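Local coordinates for protein serpin 2 (Anopheles gambiae, PDB 3PZF) that inhibits the clip-domain serine proteases CLIPB9, CLIPB10 and CLIPB4 and so restrains melanization in mosquito hemolymph, at residues N38-L43 against G390-P395; L52-E57 against Y132-E137; F113-I118 against V139-P144; N212-E217 against L285-F290. One frame throughout, in Å; residues are numbered along the deposited sequence.

Interaction 1. Residues N38-L43 against G390-P395; sequences NSNVVL and GKIENP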
# COMPACT_ATOMS: atom_id res chain seq x y z
N ASN A 38 0.35 10.51 -13.39
CA ASN A 38 -0.86 10.57 -14.20
C ASN A 38 -1.21 9.23 -14.81
O ASN A 38 -1.53 9.13 -15.99
CB ASN A 38 -0.69 11.58 -15.35
CG ASN A 38 -0.46 13.00 -14.86
OD1 ASN A 38 -1.01 13.42 -13.84
ND2 ASN A 38 0.34 13.76 -15.61
N SER A 39 -1.14 8.19 -14.00
CA SER A 39 -1.22 6.82 -14.46
C SER A 39 -1.92 6.09 -13.35
O SER A 39 -2.14 6.69 -12.32
CB SER A 39 0.18 6.24 -14.60
OG SER A 39 0.92 6.36 -13.38
N ASN A 40 -2.24 4.80 -13.52
CA ASN A 40 -2.69 4.00 -12.39
C ASN A 40 -1.60 3.99 -11.35
O ASN A 40 -0.42 4.03 -11.68
CB ASN A 40 -3.01 2.56 -12.80
CG ASN A 40 -4.06 2.48 -13.87
OD1 ASN A 40 -4.87 3.39 -14.02
ND2 ASN A 40 -4.08 1.37 -14.60
N VAL A 41 -1.98 3.94 -10.06
CA VAL A 41 -1.00 3.88 -8.99
C VAL A 41 -1.50 2.84 -8.01
O VAL A 41 -2.70 2.75 -7.78
CB VAL A 41 -0.89 5.22 -8.24
CG1 VAL A 41 0.04 5.08 -6.99
CG2 VAL A 41 -0.34 6.33 -9.14
N VAL A 42 -0.59 2.06 -7.41
CA VAL A 42 -0.97 1.26 -6.24
C VAL A 42 0.26 1.20 -5.31
O VAL A 42 1.40 1.05 -5.77
CB VAL A 42 -1.47 -0.16 -6.64
CG1 VAL A 42 -0.36 -0.96 -7.31
CG2 VAL A 42 -2.03 -0.93 -5.45
N LEU A 43 0.03 1.40 -4.03
CA LEU A 43 1.12 1.28 -3.07
C LEU A 43 0.59 0.74 -1.73
O LEU A 43 -0.62 0.51 -1.57
CB LEU A 43 1.79 2.65 -2.87
CG LEU A 43 0.91 3.67 -2.15
CD1 LEU A 43 1.78 4.55 -1.21
CD2 LEU A 43 0.12 4.55 -3.12
N GLY A 390 -4.68 3.11 -3.97
CA GLY A 390 -4.31 3.31 -5.37
C GLY A 390 -5.36 4.12 -6.08
O GLY A 390 -6.40 4.51 -5.49
N LYS A 391 -5.12 4.38 -7.36
CA LYS A 391 -6.15 5.00 -8.16
C LYS A 391 -6.09 4.42 -9.55
O LYS A 391 -5.06 3.90 -9.98
CB LYS A 391 -5.97 6.52 -8.21
CG LYS A 391 -4.63 6.94 -8.78
CD LYS A 391 -4.62 8.41 -9.10
CE LYS A 391 -3.28 8.77 -9.77
NZ LYS A 391 -3.26 10.15 -10.30
N ILE A 392 -7.22 4.48 -10.22
CA ILE A 392 -7.33 4.01 -11.59
C ILE A 392 -7.53 5.22 -12.47
O ILE A 392 -8.49 5.94 -12.31
CB ILE A 392 -8.53 3.07 -11.72
CG1 ILE A 392 -8.29 1.80 -10.90
CG2 ILE A 392 -8.82 2.70 -13.19
CD1 ILE A 392 -6.98 1.04 -11.29
N GLU A 393 -6.59 5.47 -13.38
CA GLU A 393 -6.75 6.51 -14.40
C GLU A 393 -7.08 5.90 -15.78
O GLU A 393 -7.68 6.56 -16.64
CB GLU A 393 -5.44 7.29 -14.52
CG GLU A 393 -5.06 8.10 -13.30
CD GLU A 393 -5.81 9.41 -13.19
OE1 GLU A 393 -6.77 9.65 -13.99
OE2 GLU A 393 -5.45 10.20 -12.30
N ASN A 394 -6.72 4.64 -15.98
CA ASN A 394 -6.89 3.97 -17.29
C ASN A 394 -6.81 2.46 -17.06
O ASN A 394 -5.71 1.88 -17.08
CB ASN A 394 -5.78 4.39 -18.24
CG ASN A 394 -5.86 3.70 -19.63
OD1 ASN A 394 -6.79 2.95 -19.92
ND2 ASN A 394 -4.87 3.95 -20.47
N PRO A 395 -7.96 1.84 -16.76
CA PRO A 395 -7.90 0.44 -16.33
C PRO A 395 -7.58 -0.49 -17.47
O PRO A 395 -8.29 -0.52 -18.47
CB PRO A 395 -9.29 0.16 -15.78
CG PRO A 395 -10.20 1.13 -16.55
CD PRO A 395 -9.33 2.37 -16.75
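The carboxamide of Asn40 is met along its edge by the backbone of Glu393 and Asn394, while CD1 of Ile392 lies over one of its faces, 4.2 Å from Asn40 CG. At the edge, Asn40 OD1 accepts two amides, Glu393 N at 2.8 Å and Asn394 N at 3.0 Å, both in the carbonyl plane. Asn40 ND2 then donates to Asn394 O at 3.0 Å, reaching it from well above that carbonyl's own plane. With CG beside the backbone N (chi1 -58°), the amide swings across to the chain that follows the strand.

Next to the Asn40 amide the backbones pair as antiparallel strands: Val41 and Lys391 exchange two hydrogen bonds, and Val42 faces Gly390 with their CA atoms 4.0 Å apart, a closeness that suits a glycine. On the face of Val41, the aliphatic part of Lys391 runs by, its CE 3.9 Å from Val41 CG2. Lys391 NZ forms a salt bridge to the anti lone pair of Glu393 OE2 and also binds the carbonyl oxygens of Phe34 and His37, at and just after the end of helix 24-35.

The chemistry implies a side chain that extends strand pairing past the last bridge between these two strands of serpin sheet B: three bonds fix the rotation of the Asn40 amide, and one ammonium group joins a carboxylate to two carbonyls that would probably favour its positive charge.

Interaction 2. Residues L52-E57 against Y132-E137; sequences LTLIYE and YHAMLE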
# COMPACT_ATOMS: atom_id res chain seq x y z
N LEU A 52 9.79 3.06 7.60
CA LEU A 52 10.19 4.21 8.41
C LEU A 52 10.48 3.81 9.84
O LEU A 52 11.41 4.33 10.44
CB LEU A 52 9.13 5.30 8.37
CG LEU A 52 8.91 5.92 6.98
CD1 LEU A 52 7.71 6.89 7.04
CD2 LEU A 52 10.18 6.63 6.53
N THR A 53 9.70 2.88 10.39
CA THR A 53 9.92 2.45 11.77
C THR A 53 11.20 1.61 11.83
O THR A 53 11.96 1.73 12.78
CB THR A 53 8.72 1.69 12.33
OG1 THR A 53 7.56 2.53 12.21
CG2 THR A 53 8.94 1.34 13.86
N LEU A 54 11.49 0.81 10.80
CA LEU A 54 12.80 0.08 10.82
C LEU A 54 13.96 1.05 10.81
O LEU A 54 14.99 0.84 11.47
CB LEU A 54 12.89 -0.88 9.64
CG LEU A 54 12.05 -2.16 9.82
CD1 LEU A 54 11.79 -2.78 8.45
CD2 LEU A 54 12.73 -3.18 10.78
N ILE A 55 13.83 2.12 10.06
CA ILE A 55 14.88 3.11 10.00
C ILE A 55 14.99 3.83 11.33
O ILE A 55 16.11 4.09 11.81
CB ILE A 55 14.64 4.11 8.85
CG1 ILE A 55 14.84 3.39 7.51
CG2 ILE A 55 15.58 5.29 8.99
CD1 ILE A 55 14.42 4.21 6.26
N TYR A 56 13.85 4.12 11.95
CA TYR A 56 13.82 4.65 13.32
C TYR A 56 14.55 3.74 14.30
O TYR A 56 15.38 4.21 15.08
CB TYR A 56 12.36 4.87 13.75
CG TYR A 56 12.20 5.57 15.09
CD1 TYR A 56 12.41 6.93 15.21
CD2 TYR A 56 11.81 4.86 16.21
CE1 TYR A 56 12.23 7.57 16.44
CE2 TYR A 56 11.64 5.49 17.44
CZ TYR A 56 11.85 6.84 17.54
OH TYR A 56 11.68 7.48 18.75
N GLU A 57 14.28 2.44 14.25
CA GLU A 57 14.94 1.46 15.12
C GLU A 57 16.46 1.43 14.90
O GLU A 57 17.23 1.20 15.85
CB GLU A 57 14.35 0.07 14.85
CG GLU A 57 12.92 -0.13 15.40
CD GLU A 57 12.88 -0.73 16.80
OE1 GLU A 57 13.93 -0.70 17.53
OE2 GLU A 57 11.79 -1.23 17.18
N TYR A 132 8.97 -6.79 12.98
CA TYR A 132 8.65 -6.10 11.73
C TYR A 132 8.65 -7.03 10.54
O TYR A 132 8.42 -6.61 9.41
CB TYR A 132 9.62 -4.93 11.50
CG TYR A 132 9.61 -3.95 12.67
CD1 TYR A 132 8.54 -3.08 12.85
CD2 TYR A 132 10.65 -3.93 13.60
CE1 TYR A 132 8.50 -2.19 13.92
CE2 TYR A 132 10.62 -3.05 14.67
CZ TYR A 132 9.56 -2.18 14.83
OH TYR A 132 9.54 -1.31 15.89
N HIS A 133 8.91 -8.30 10.80
CA HIS A 133 8.92 -9.32 9.76
C HIS A 133 9.73 -8.85 8.56
O HIS A 133 9.31 -8.99 7.40
CB HIS A 133 7.48 -9.69 9.43
CG HIS A 133 6.77 -10.29 10.60
ND1 HIS A 133 7.08 -11.55 11.08
CD2 HIS A 133 5.84 -9.79 11.45
CE1 HIS A 133 6.34 -11.81 12.14
NE2 HIS A 133 5.58 -10.76 12.38
N ALA A 134 10.89 -8.29 8.88
CA ALA A 134 11.87 -7.80 7.91
C ALA A 134 13.21 -8.50 8.10
O ALA A 134 13.52 -9.00 9.20
CB ALA A 134 12.05 -6.30 8.10
N MET A 135 14.03 -8.53 7.05
CA MET A 135 15.33 -9.19 7.14
C MET A 135 16.42 -8.31 6.52
O MET A 135 16.12 -7.28 5.92
CB MET A 135 15.28 -10.55 6.44
CG MET A 135 14.38 -11.54 7.15
SD MET A 135 14.48 -13.23 6.51
CE MET A 135 12.88 -13.37 5.70
N LEU A 136 17.67 -8.72 6.73
CA LEU A 136 18.82 -8.06 6.13
C LEU A 136 19.70 -9.12 5.48
O LEU A 136 19.96 -10.17 6.06
CB LEU A 136 19.63 -7.31 7.20
CG LEU A 136 18.80 -6.28 7.97
CD1 LEU A 136 18.27 -6.86 9.30
CD2 LEU A 136 19.60 -5.02 8.24
N GLU A 137 20.18 -8.79 4.30
CA GLU A 137 21.03 -9.69 3.51
C GLU A 137 22.24 -8.94 2.97
O GLU A 137 22.13 -7.78 2.61
CB GLU A 137 20.18 -10.20 2.35
CG GLU A 137 20.79 -11.30 1.51
CD GLU A 137 19.78 -11.81 0.50
OE1 GLU A 137 20.20 -12.13 -0.63
OE2 GLU A 137 18.58 -11.88 0.83
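Tyr132 packs against helix 45-58 and donates a hydrogen bond to Glu57, the OH lying 2.6 Å from OE2. The carboxylate oxygen sits at the edge of the ring, in its plane, and accepts the bond on its anti lone pair, with the two flat groups 74° apart. A bend in the glutamate chain (chi2 -93°) carries its end back to the phenol. Thr53 comes in at about a right angle, its CG2 3.4 Å from the same OH. Leu54 and Tyr132 run alongside each other, pointing opposite ways: one leucine branch, CD2, lies 3.6 Å from Tyr132 CD2, while the other, CD1, lies 3.5 Å from Ala134 CB.

A second shell sets these groups. Arg87, from helix 83-98, makes a salt bridge to the very OE2 that accepts the phenol, so a buried carboxylate is balanced by a cation and probably kept ionised. Thr53 turns its hydroxyl back to Lys49 O within its own helix, and Tyr124 binds the carbonyl of Leu54.

Such packing is typical of the serpin core, where helix 45-58 runs behind sheet A and here meets the end of helix 122-132 and the edge strand 134-139 that follows it.

Interaction 3. Residues F113-I118 against V139-P144; sequences FVDDFI and VSYSNP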
# COMPACT_ATOMS: atom_id res chain seq x y z
N PHE A 113 19.23 -4.64 1.80
CA PHE A 113 20.35 -5.26 1.07
C PHE A 113 21.59 -4.40 1.33
O PHE A 113 21.68 -3.25 0.90
CB PHE A 113 20.01 -5.34 -0.42
CG PHE A 113 18.87 -6.29 -0.74
CD1 PHE A 113 19.10 -7.65 -0.82
CD2 PHE A 113 17.56 -5.82 -0.91
CE1 PHE A 113 18.08 -8.53 -1.09
CE2 PHE A 113 16.53 -6.71 -1.19
CZ PHE A 113 16.78 -8.06 -1.27
N VAL A 114 22.56 -4.97 2.05
CA VAL A 114 23.62 -4.20 2.67
C VAL A 114 24.91 -4.58 2.00
O VAL A 114 25.14 -5.77 1.77
CB VAL A 114 23.68 -4.50 4.19
CG1 VAL A 114 24.75 -3.70 4.84
CG2 VAL A 114 22.31 -4.20 4.86
N ASP A 115 25.75 -3.59 1.68
CA ASP A 115 27.04 -3.83 1.00
C ASP A 115 27.97 -4.70 1.85
O ASP A 115 27.84 -4.74 3.08
CB ASP A 115 27.73 -2.49 0.66
CG ASP A 115 28.71 -2.61 -0.51
OD1 ASP A 115 28.79 -3.67 -1.16
OD2 ASP A 115 29.42 -1.62 -0.80
N ASP A 116 28.91 -5.38 1.19
CA ASP A 116 29.79 -6.38 1.80
C ASP A 116 30.45 -5.90 3.07
O ASP A 116 30.60 -6.66 4.02
CB ASP A 116 30.96 -6.74 0.86
CG ASP A 116 30.55 -7.58 -0.32
OD1 ASP A 116 29.67 -8.45 -0.16
OD2 ASP A 116 31.14 -7.38 -1.41
N PHE A 117 30.90 -4.66 3.06
CA PHE A 117 31.83 -4.18 4.08
C PHE A 117 31.08 -3.78 5.34
O PHE A 117 31.70 -3.54 6.38
CB PHE A 117 32.63 -2.99 3.54
CG PHE A 117 31.83 -1.72 3.45
CD1 PHE A 117 31.76 -0.85 4.52
CD2 PHE A 117 31.13 -1.41 2.29
CE1 PHE A 117 31.00 0.31 4.45
CE2 PHE A 117 30.38 -0.26 2.20
CZ PHE A 117 30.31 0.61 3.28
N ILE A 118 29.75 -3.72 5.27
CA ILE A 118 28.97 -3.36 6.45
C ILE A 118 28.70 -4.56 7.37
O ILE A 118 28.24 -5.60 6.90
CB ILE A 118 27.64 -2.69 6.02
CG1 ILE A 118 27.93 -1.33 5.36
CG2 ILE A 118 26.70 -2.55 7.20
CD1 ILE A 118 26.80 -0.78 4.52
N VAL A 139 25.08 -8.14 0.17
CA VAL A 139 25.32 -8.21 -1.26
C VAL A 139 26.57 -7.40 -1.55
O VAL A 139 27.10 -6.74 -0.67
CB VAL A 139 24.17 -7.59 -2.06
CG1 VAL A 139 22.87 -8.35 -1.78
CG2 VAL A 139 24.01 -6.12 -1.71
N SER A 140 27.04 -7.46 -2.80
CA SER A 140 28.20 -6.70 -3.20
C SER A 140 27.80 -5.72 -4.30
O SER A 140 27.60 -6.12 -5.45
CB SER A 140 29.29 -7.62 -3.72
OG SER A 140 30.40 -6.85 -4.15
N TYR A 141 27.71 -4.44 -3.96
CA TYR A 141 27.27 -3.44 -4.94
C TYR A 141 28.36 -3.19 -6.01
O TYR A 141 28.09 -2.58 -7.05
CB TYR A 141 26.86 -2.14 -4.24
CG TYR A 141 25.52 -2.27 -3.53
CD1 TYR A 141 24.33 -2.14 -4.24
CD2 TYR A 141 25.44 -2.52 -2.16
CE1 TYR A 141 23.10 -2.26 -3.61
CE2 TYR A 141 24.19 -2.65 -1.51
CZ TYR A 141 23.03 -2.52 -2.26
OH TYR A 141 21.76 -2.62 -1.68
N SER A 142 29.57 -3.69 -5.76
CA SER A 142 30.64 -3.59 -6.74
C SER A 142 30.30 -4.45 -7.96
O SER A 142 30.98 -4.40 -8.99
CB SER A 142 31.99 -4.00 -6.12
OG SER A 142 32.07 -5.41 -5.89
N ASN A 143 29.24 -5.24 -7.84
CA ASN A 143 28.73 -6.06 -8.91
C ASN A 143 27.24 -5.81 -8.98
O ASN A 143 26.45 -6.63 -8.51
CB ASN A 143 29.00 -7.54 -8.63
CG ASN A 143 28.63 -8.45 -9.81
OD1 ASN A 143 27.93 -8.03 -10.75
ND2 ASN A 143 29.09 -9.70 -9.75
N PRO A 144 26.84 -4.67 -9.57
CA PRO A 144 25.43 -4.27 -9.63
C PRO A 144 24.59 -5.33 -10.34
O PRO A 144 23.43 -5.52 -10.02
CB PRO A 144 25.45 -2.98 -10.45
CG PRO A 144 26.89 -2.53 -10.46
CD PRO A 144 27.71 -3.76 -10.34
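Tyr141 donates from its hydroxyl to the backbone of Phe113, OH to O at 2.7 Å, from well above the carbonyl plane. The same hydroxyl is also hydrogen-bonded to Thr178 OG1, so it has partners on both strand 105-115 and the adjacent strand 177-188. Phe113 O stands at the edge of the tyrosine ring, near its plane. The backbone N of Tyr141 is satisfied by Asp115: OD1 lies 3.1 Å away on a nearly straight line (169°), though the N-H comes from above the carboxylate plane. Asp115 holds CG anti to its own N (chi1 -156°), and that swing carries the carboxylate toward the 139-144 chain and sets CB 3.6 Å from Tyr141 CD2.

All this takes place where two neighbouring parallel strands of serpin sheet A, 105-115 and 134-139, run out, just ahead of helix 144-158, which crosses the front of that sheet. A backbone bond from Val139 N to Val114 O, 2.9 Å, continues the strand pairing as far as this point.

Farther on, Lys138 NZ takes up the carbonyl oxygens of Asp116 and Ile118, both in the turn that closes the 113-118 segment. Asn143 occupies the N-cap of helix 144-158, and its OD1 receives Gln146 N.

Interaction 4. Residues N212-E217 against L285-F290; sequences NAQYME and LPKFKF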
# COMPACT_ATOMS: atom_id res chain seq x y z
N ASN A 212 -11.33 2.46 -23.59
CA ASN A 212 -12.29 1.39 -23.36
C ASN A 212 -11.80 0.50 -22.25
O ASN A 212 -10.61 0.45 -22.00
CB ASN A 212 -12.46 0.55 -24.65
CG ASN A 212 -13.10 1.34 -25.75
OD1 ASN A 212 -14.27 1.70 -25.66
ND2 ASN A 212 -12.34 1.63 -26.81
N ALA A 213 -12.72 -0.18 -21.57
CA ALA A 213 -12.37 -1.10 -20.50
C ALA A 213 -13.26 -2.33 -20.52
O ALA A 213 -14.32 -2.30 -21.13
CB ALA A 213 -12.48 -0.39 -19.14
N GLN A 214 -12.86 -3.39 -19.83
CA GLN A 214 -13.71 -4.57 -19.66
C GLN A 214 -14.37 -4.48 -18.31
O GLN A 214 -13.68 -4.33 -17.32
CB GLN A 214 -12.87 -5.85 -19.67
CG GLN A 214 -12.16 -6.10 -20.99
CD GLN A 214 -11.69 -7.53 -21.07
OE1 GLN A 214 -12.49 -8.45 -21.26
NE2 GLN A 214 -10.40 -7.73 -20.88
N TYR A 215 -15.69 -4.61 -18.26
CA TYR A 215 -16.40 -4.33 -17.01
C TYR A 215 -17.06 -5.57 -16.41
O TYR A 215 -17.28 -6.57 -17.10
CB TYR A 215 -17.46 -3.27 -17.26
CG TYR A 215 -16.93 -1.86 -17.46
CD1 TYR A 215 -16.88 -0.96 -16.38
CD2 TYR A 215 -16.51 -1.41 -18.73
CE1 TYR A 215 -16.42 0.35 -16.55
CE2 TYR A 215 -16.06 -0.12 -18.92
CZ TYR A 215 -16.03 0.76 -17.84
OH TYR A 215 -15.57 2.05 -18.03
N MET A 216 -17.36 -5.51 -15.12
CA MET A 216 -18.13 -6.54 -14.45
C MET A 216 -19.23 -5.82 -13.68
O MET A 216 -19.03 -4.69 -13.26
CB MET A 216 -17.25 -7.34 -13.49
CG MET A 216 -16.41 -6.50 -12.60
SD MET A 216 -15.20 -7.58 -11.77
CE MET A 216 -14.48 -6.41 -10.67
N GLU A 217 -20.39 -6.46 -13.55
CA GLU A 217 -21.60 -5.82 -13.01
C GLU A 217 -22.32 -6.80 -12.12
O GLU A 217 -22.43 -7.98 -12.47
CB GLU A 217 -22.55 -5.44 -14.16
CG GLU A 217 -21.91 -4.54 -15.19
CD GLU A 217 -22.81 -4.31 -16.40
OE1 GLU A 217 -24.02 -4.03 -16.22
OE2 GLU A 217 -22.29 -4.43 -17.53
N LEU A 285 -17.82 -2.07 -12.31
CA LEU A 285 -16.40 -1.77 -12.09
C LEU A 285 -15.61 -2.26 -13.28
O LEU A 285 -15.92 -3.33 -13.84
CB LEU A 285 -15.85 -2.49 -10.87
CG LEU A 285 -16.34 -1.96 -9.51
CD1 LEU A 285 -15.83 -2.92 -8.46
CD2 LEU A 285 -15.76 -0.57 -9.28
N PRO A 286 -14.59 -1.49 -13.67
CA PRO A 286 -13.71 -1.99 -14.73
C PRO A 286 -12.71 -2.96 -14.12
O PRO A 286 -12.24 -2.72 -13.00
CB PRO A 286 -12.99 -0.73 -15.21
CG PRO A 286 -12.96 0.18 -14.00
CD PRO A 286 -14.24 -0.12 -13.24
N LYS A 287 -12.41 -4.04 -14.81
CA LYS A 287 -11.39 -4.95 -14.35
C LYS A 287 -10.02 -4.32 -14.60
O LYS A 287 -9.84 -3.54 -15.54
CB LYS A 287 -11.53 -6.30 -15.05
CG LYS A 287 -12.83 -7.03 -14.65
CD LYS A 287 -12.95 -8.42 -15.23
CE LYS A 287 -13.47 -8.38 -16.67
NZ LYS A 287 -13.63 -9.75 -17.27
N PHE A 288 -9.05 -4.63 -13.73
CA PHE A 288 -7.69 -4.12 -13.95
C PHE A 288 -6.66 -5.03 -13.34
O PHE A 288 -6.92 -5.75 -12.36
CB PHE A 288 -7.52 -2.68 -13.45
CG PHE A 288 -7.92 -2.46 -11.99
CD1 PHE A 288 -9.16 -1.89 -11.65
CD2 PHE A 288 -7.04 -2.80 -10.96
CE1 PHE A 288 -9.51 -1.65 -10.29
CE2 PHE A 288 -7.39 -2.59 -9.61
CZ PHE A 288 -8.63 -2.02 -9.28
N LYS A 289 -5.49 -5.02 -13.97
CA LYS A 289 -4.33 -5.74 -13.47
C LYS A 289 -3.09 -4.91 -13.79
O LYS A 289 -2.79 -4.66 -14.96
CB LYS A 289 -4.23 -7.10 -14.16
CG LYS A 289 -2.97 -7.89 -13.81
CD LYS A 289 -2.97 -9.24 -14.46
CE LYS A 289 -1.83 -10.11 -13.92
NZ LYS A 289 -1.83 -11.48 -14.51
N PHE A 290 -2.36 -4.48 -12.77
CA PHE A 290 -1.17 -3.67 -13.01
C PHE A 290 -0.26 -3.68 -11.80
O PHE A 290 -0.60 -4.19 -10.73
CB PHE A 290 -1.55 -2.21 -13.36
CG PHE A 290 -2.09 -1.39 -12.17
CD1 PHE A 290 -1.27 -0.53 -11.43
CD2 PHE A 290 -3.45 -1.44 -11.84
CE1 PHE A 290 -1.79 0.23 -10.37
CE2 PHE A 290 -3.97 -0.72 -10.78
CZ PHE A 290 -3.15 0.14 -10.04
O HOH W 1 -10.52 -3.18 -18.18
O HOH W 2 -15.91 -8.60 -18.73
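Pro286 presses its ring against the face of Tyr215 in a CH-pi contact, CB standing 4.2 Å from the centroid of the aromatic ring and 27° off its normal. The same carbon touches the small methyl of Ala213, CB to CB 4.0 Å, so the proline knob rests between a flat aromatic wall and an alanine. Having no N-H to offer, the proline suits its place in a non-hydrogen-bonded antiparallel pair with Tyr215.

On the other face of the strands, Met216 takes the position between backbone N and carbonyl carbon (chi1 48°) and stretches out from there across the neighbouring strand. Its SD lies 3.8 Å from Lys287 CG and its CE 4.2 Å from Leu285 CB, the thioether thus spanning two side chains on either side of the proline. Lys287 in turn bends at chi3 and lays its CE against Gln214 CB, 4.0 Å away. Backbone bonds hold the register: Met216 and Leu285 bond in both directions, and Lys287 N meets Gln214 O at 2.8 Å. Beyond the last direct bond a water bridges Gln214 N and Lys287 O; a second water, at the outer side of strand 212-217, joins Lys287 NZ to Tyr215 O.

Within serpin sheet C, strand 200-203 flanks 211-227 and receives the Tyr215 hydroxyl on Pro202 O. Lys287 reaches a salt bridge with Glu343, next to the hinge motif, and from Phe288 onward strand 277-295 pairs with strand 332-341 of sheet A.

In the fold
The four contacts sample the three sheets of one serpin domain. Interactions 1 and 4, centres about 13 Å apart, touch through Phe290, which carries the strand shared by sheets C and A against the sheet B strands. Interactions 2 and 3, centres about 18 Å apart, touch through the neighbouring strands 134-139 and 105-115 of sheet A, and their segments alternate along the chain. The pairs lie far from each other: the centres of interactions 3 and 4 are about 42 Å apart. Interaction 1 joins near-terminal segments and encloses the others; interaction 2 closes before interaction 4 opens. Sheet A, which accepts the reactive loop when serpins trap proteases, has contacts at both edges, beside strands 134-139 and 277-295.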